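Local atomic coordinates of alcohol dehydrogenase YqhD (Escherichia coli, PDB entry 4QGS), a protein that reduces a broad range of short-chain aldehydes to alcohols with NADPH, using one catalytic zinc ion per subunit. Residues 299-310 against 382-393. Numbering follows the deposited sequence.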
loop_
_atom_site.group_PDB
_atom_site.type_symbol
_atom_site.label_atom_id
_atom_site.label_comp_id
_atom_site.label_asym_id
_atom_site.label_seq_id
_atom_site.Cartn_x
_atom_site.Cartn_y
_atom_site.Cartn_z
ATOM N N VAL A 299 -8.958 -6.295 -12.339
ATOM C CA VAL A 299 -10.184 -6.643 -11.617
ATOM C C VAL A 299 -11.148 -5.465 -11.450
ATOM O O VAL A 299 -12.362 -5.641 -11.604
ATOM C CB VAL A 299 -9.855 -7.238 -10.242
ATOM C CG1 VAL A 299 -11.120 -7.433 -9.395
ATOM C CG2 VAL A 299 -9.124 -8.580 -10.441
ATOM N N LEU A 300 -10.633 -4.280 -11.132
ATOM C CA LEU A 300 -11.527 -3.159 -10.772
ATOM C C LEU A 300 -12.643 -2.887 -11.792
ATOM O O LEU A 300 -13.816 -2.834 -11.400
ATOM C CB LEU A 300 -10.725 -1.868 -10.555
ATOM C CG LEU A 300 -11.585 -0.720 -9.998
ATOM C CD1 LEU A 300 -11.927 -0.952 -8.540
ATOM C CD2 LEU A 300 -10.845 0.594 -10.175
ATOM N N PRO A 301 -12.305 -2.678 -13.078
ATOM C CA PRO A 301 -13.414 -2.294 -13.958
ATOM C C PRO A 301 -14.407 -3.439 -14.154
ATOM O O PRO A 301 -15.600 -3.173 -14.279
ATOM C CB PRO A 301 -12.722 -1.906 -15.262
ATOM C CG PRO A 301 -11.384 -2.621 -15.226
ATOM C CD PRO A 301 -11.004 -2.667 -13.784
ATOM N N ALA A 302 -13.934 -4.686 -14.159
ATOM C CA ALA A 302 -14.849 -5.821 -14.246
ATOM C C ALA A 302 -15.733 -5.901 -13.003
ATOM O O ALA A 302 -16.937 -6.179 -13.093
ATOM C CB ALA A 302 -14.071 -7.131 -14.439
ATOM N N LEU A 303 -15.142 -5.645 -11.838
ATOM C CA LEU A 303 -15.894 -5.707 -10.584
ATOM C C LEU A 303 -16.951 -4.608 -10.536
ATOM O O LEU A 303 -18.087 -4.841 -10.091
ATOM C CB LEU A 303 -14.942 -5.606 -9.381
ATOM C CG LEU A 303 -15.614 -5.785 -8.012
ATOM C CD1 LEU A 303 -14.733 -6.559 -7.024
ATOM C CD2 LEU A 303 -16.004 -4.433 -7.428
ATOM N N TRP A 304 -16.568 -3.409 -10.963
ATOM C CA TRP A 304 -17.497 -2.281 -10.957
ATOM C C TRP A 304 -18.715 -2.554 -11.843
ATOM O O TRP A 304 -19.850 -2.278 -11.451
ATOM C CB TRP A 304 -16.782 -1.015 -11.406
ATOM C CG TRP A 304 -16.096 -0.282 -10.297
ATOM C CD1 TRP A 304 -16.091 -0.588 -8.964
ATOM C CD2 TRP A 304 -15.312 0.901 -10.443
ATOM N NE1 TRP A 304 -15.356 0.352 -8.268
ATOM C CE2 TRP A 304 -14.866 1.272 -9.154
ATOM C CE3 TRP A 304 -14.952 1.683 -11.538
ATOM C CZ2 TRP A 304 -14.062 2.396 -8.941
ATOM C CZ3 TRP A 304 -14.156 2.805 -11.325
ATOM C CH2 TRP A 304 -13.732 3.157 -10.029
ATOM N N ASN A 305 -18.499 -3.127 -13.023
ATOM C CA ASN A 305 -19.641 -3.433 -13.877
ATOM C C ASN A 305 -20.544 -4.474 -13.232
ATOM O O ASN A 305 -21.771 -4.367 -13.282
ATOM C CB ASN A 305 -19.203 -3.925 -15.258
ATOM C CG ASN A 305 -20.384 -4.378 -16.093
ATOM O OD1 ASN A 305 -21.249 -3.574 -16.454
ATOM N ND2 ASN A 305 -20.448 -5.667 -16.370
ATOM N N GLU A 306 -19.936 -5.468 -12.597
ATOM C CA GLU A 306 -20.690 -6.518 -11.935
ATOM C C GLU A 306 -21.483 -5.985 -10.733
ATOM O O GLU A 306 -22.585 -6.451 -10.448
ATOM C CB GLU A 306 -19.744 -7.637 -11.495
ATOM C CG GLU A 306 -20.396 -8.710 -10.650
ATOM C CD GLU A 306 -21.419 -9.515 -11.425
ATOM O OE1 GLU A 306 -21.230 -9.704 -12.648
ATOM O OE2 GLU A 306 -22.420 -9.941 -10.809
ATOM N N LYS A 307 -20.912 -5.013 -10.036
ATOM C CA LYS A 307 -21.512 -4.488 -8.820
ATOM C C LYS A 307 -22.170 -3.133 -9.059
ATOM O O LYS A 307 -22.300 -2.317 -8.135
ATOM C CB LYS A 307 -20.456 -4.380 -7.717
ATOM C CG LYS A 307 -19.839 -5.704 -7.303
ATOM C CD LYS A 307 -20.892 -6.707 -6.829
ATOM C CE LYS A 307 -21.602 -6.221 -5.564
ATOM N NZ LYS A 307 -22.838 -7.025 -5.290
ATOM N N ARG A 308 -22.576 -2.878 -10.297
ATOM C CA ARG A 308 -23.081 -1.552 -10.649
ATOM C C ARG A 308 -24.414 -1.261 -9.959
ATOM O O ARG A 308 -24.801 -0.103 -9.836
ATOM C CB ARG A 308 -23.230 -1.412 -12.163
ATOM C CG ARG A 308 -24.200 -2.410 -12.790
ATOM C CD ARG A 308 -24.036 -2.422 -14.293
ATOM N NE ARG A 308 -24.420 -1.148 -14.885
ATOM C CZ ARG A 308 -23.708 -0.500 -15.799
ATOM N NH1 ARG A 308 -24.147 0.655 -16.278
ATOM N NH2 ARG A 308 -22.558 -0.998 -16.233
ATOM N N ASP A 309 -25.104 -2.307 -9.515
ATOM C CA ASP A 309 -26.348 -2.131 -8.767
ATOM C C ASP A 309 -26.095 -1.560 -7.370
ATOM O O ASP A 309 -26.592 -0.487 -7.030
ATOM C CB ASP A 309 -27.100 -3.461 -8.650
ATOM C CG ASP A 309 -27.659 -3.931 -9.972
ATOM O OD1 ASP A 309 -28.142 -3.082 -10.752
ATOM O OD2 ASP A 309 -27.596 -5.149 -10.239
ATOM N N THR A 310 -25.338 -2.281 -6.551
ATOM C CA THR A 310 -25.116 -1.845 -5.179
ATOM C C THR A 310 -24.229 -0.606 -5.129
ATOM O O THR A 310 -24.327 0.184 -4.195
ATOM C CB THR A 310 -24.468 -2.941 -4.316
ATOM O OG1 THR A 310 -23.199 -3.306 -4.876
ATOM C CG2 THR A 310 -25.349 -4.177 -4.250
ATOM N N ASN A 382 -20.789 -5.227 0.974
ATOM C CA ASN A 382 -22.092 -5.837 1.261
ATOM C C ASN A 382 -21.989 -7.309 1.618
ATOM O O ASN A 382 -23.007 -7.981 1.831
ATOM C CB ASN A 382 -23.023 -5.670 0.068
ATOM C CG ASN A 382 -23.285 -4.221 -0.253
ATOM O OD1 ASN A 382 -23.890 -3.508 0.538
ATOM N ND2 ASN A 382 -22.791 -3.765 -1.399
ATOM N N HIS A 383 -20.754 -7.807 1.652
ATOM C CA HIS A 383 -20.478 -9.200 1.976
ATOM C C HIS A 383 -21.224 -10.149 1.042
ATOM O O HIS A 383 -21.622 -11.244 1.451
ATOM C CB HIS A 383 -20.842 -9.500 3.433
ATOM C CG HIS A 383 -20.449 -8.416 4.388
ATOM N ND1 HIS A 383 -19.134 -8.113 4.668
ATOM C CD2 HIS A 383 -21.198 -7.567 5.132
ATOM C CE1 HIS A 383 -19.090 -7.120 5.541
ATOM N NE2 HIS A 383 -20.329 -6.771 5.839
ATOM N N ASP A 384 -21.403 -9.720 -0.207
ATOM C CA ASP A 384 -22.224 -10.439 -1.175
ATOM C C ASP A 384 -21.462 -10.977 -2.389
ATOM O O ASP A 384 -22.065 -11.541 -3.302
ATOM C CB ASP A 384 -23.367 -9.541 -1.658
ATOM C CG ASP A 384 -22.881 -8.240 -2.264
ATOM O OD1 ASP A 384 -21.655 -8.004 -2.301
ATOM O OD2 ASP A 384 -23.729 -7.447 -2.719
ATOM N N ILE A 385 -20.145 -10.812 -2.410
ATOM C CA ILE A 385 -19.378 -11.317 -3.543
ATOM C C ILE A 385 -18.929 -12.731 -3.195
ATOM O O ILE A 385 -17.866 -12.960 -2.615
ATOM C CB ILE A 385 -18.207 -10.384 -3.894
ATOM C CG1 ILE A 385 -18.764 -9.011 -4.278
ATOM C CG2 ILE A 385 -17.369 -10.954 -5.070
ATOM C CD1 ILE A 385 -17.730 -7.960 -4.581
ATOM N N THR A 386 -19.806 -13.675 -3.512
ATOM C CA THR A 386 -19.570 -15.092 -3.275
ATOM C C THR A 386 -18.796 -15.688 -4.452
ATOM O O THR A 386 -18.508 -14.984 -5.415
ATOM C CB THR A 386 -20.908 -15.828 -3.071
ATOM O OG1 THR A 386 -21.822 -15.392 -4.080
ATOM C CG2 THR A 386 -21.498 -15.482 -1.710
ATOM N N LEU A 387 -18.462 -16.975 -4.390
ATOM C CA LEU A 387 -17.564 -17.557 -5.401
ATOM C C LEU A 387 -18.125 -17.467 -6.819
ATOM O O LEU A 387 -17.389 -17.233 -7.766
ATOM C CB LEU A 387 -17.242 -19.009 -5.062
ATOM C CG LEU A 387 -16.372 -19.210 -3.820
ATOM C CD1 LEU A 387 -16.206 -20.695 -3.522
ATOM C CD2 LEU A 387 -15.003 -18.522 -4.006
ATOM N N ASP A 388 -19.434 -17.629 -6.961
ATOM C CA ASP A 388 -20.060 -17.520 -8.274
ATOM C C ASP A 388 -19.982 -16.095 -8.823
ATOM O O ASP A 388 -19.908 -15.906 -10.040
ATOM C CB ASP A 388 -21.526 -17.982 -8.207
ATOM C CG ASP A 388 -22.332 -17.223 -7.171
ATOM O OD1 ASP A 388 -23.319 -16.565 -7.557
ATOM O OD2 ASP A 388 -21.983 -17.282 -5.971
ATOM N N VAL A 389 -19.993 -15.101 -7.934
ATOM C CA VAL A 389 -19.829 -13.708 -8.344
ATOM C C VAL A 389 -18.373 -13.438 -8.737
ATOM O O VAL A 389 -18.095 -12.811 -9.763
ATOM C CB VAL A 389 -20.246 -12.722 -7.232
ATOM C CG1 VAL A 389 -20.187 -11.293 -7.746
ATOM C CG2 VAL A 389 -21.669 -13.041 -6.722
ATOM N N SER A 390 -17.450 -13.912 -7.913
ATOM C CA SER A 390 -16.022 -13.790 -8.244
ATOM C C SER A 390 -15.711 -14.453 -9.587
ATOM O O SER A 390 -14.913 -13.949 -10.379
ATOM C CB SER A 390 -15.172 -14.397 -7.128
ATOM O OG SER A 390 -15.387 -13.666 -5.919
ATOM N N ARG A 391 -16.350 -15.586 -9.838
ATOM C CA ARG A 391 -16.224 -16.256 -11.122
ATOM C C ARG A 391 -16.653 -15.336 -12.262
ATOM O O ARG A 391 -15.950 -15.213 -13.251
ATOM C CB ARG A 391 -17.060 -17.534 -11.137
ATOM C CG ARG A 391 -16.830 -18.399 -12.376
ATOM C CD ARG A 391 -17.799 -19.568 -12.386
ATOM N NE ARG A 391 -17.360 -20.600 -13.332
ATOM C CZ ARG A 391 -18.153 -21.581 -13.743
ATOM N NH1 ARG A 391 -19.409 -21.642 -13.294
ATOM N NH2 ARG A 391 -17.695 -22.485 -14.597
ATOM N N ARG A 392 -17.804 -14.678 -12.120
ATOM C CA ARG A 392 -18.283 -13.788 -13.172
ATOM C C ARG A 392 -17.344 -12.606 -13.391
ATOM O O ARG A 392 -17.168 -12.134 -14.514
ATOM C CB ARG A 392 -19.685 -13.266 -12.837
ATOM C CG ARG A 392 -20.778 -14.296 -13.035
ATOM C CD ARG A 392 -22.139 -13.626 -13.203
ATOM N NE ARG A 392 -22.457 -12.767 -12.073
ATOM C CZ ARG A 392 -23.107 -13.170 -10.986
ATOM N NH1 ARG A 392 -23.517 -14.432 -10.883
ATOM N NH2 ARG A 392 -23.354 -12.311 -10.005
ATOM N N ILE A 393 -16.763 -12.113 -12.304
ATOM C CA ILE A 393 -15.846 -10.987 -12.388
ATOM C C ILE A 393 -14.551 -11.367 -13.118
ATOM O O ILE A 393 -14.141 -10.663 -14.038
ATOM C CB ILE A 393 -15.528 -10.434 -10.997
ATOM C CG1 ILE A 393 -16.789 -9.823 -10.384
ATOM C CG2 ILE A 393 -14.418 -9.357 -11.079
ATOM C CD1 ILE A 393 -16.623 -9.483 -8.926
HETATM O O HOH W 1 -19.439 -9.570 -14.543
HETATM O O HOH W 2 -22.467 -9.798 -5.541
HETATM O O HOH W 3 -22.297 -1.079 -2.605
#
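Ile393 of helix 387-396 packs as a knob into a hole formed by Val299, Ala302, Leu303 and Glu306 of helix 292-306. Both helices belong to the all-helical C-terminal half of the iron-containing alcohol dehydrogenase fold. The short segments 299-306 and 387-393 cross at 122°, with axes 9.7 Å apart. Helix 276-288, which carries the zinc ligand His278, also touches Leu303 and Ser390.

Glu306 borders this apolar patch and ends in a salt bridge. Its CB lies 3.8 Å from Ile393 CG1. CG touches both Ile393 CG1 and Val389 CG1. The bend at chi2 (67°) then turns the carboxylate toward Arg392. Glu306 OE2 accepts two bonds from the side of the guanidinium: Arg392 NH2 at 2.7 Å and Arg392 NE at 3.1 Å. Both nitrogens approach from the same face of the carboxylate, while OE2 stays in the guanidinium plane. The two flat groups are turned 43° apart. OE1 accepts a hydrogen bond from water 1 and a weak one from Arg392 NE.

Next along the chain, Lys307 lays its CD against Ile385 CG1 at 4.0 Å. Its NZ forms a salt bridge with Asp384 OD2, at 2.8 Å and from above the carboxylate plane. Water 2 completes this end: it accepts from Lys307 NZ and donates to the backbone Asp384 O, 2.9 Å away.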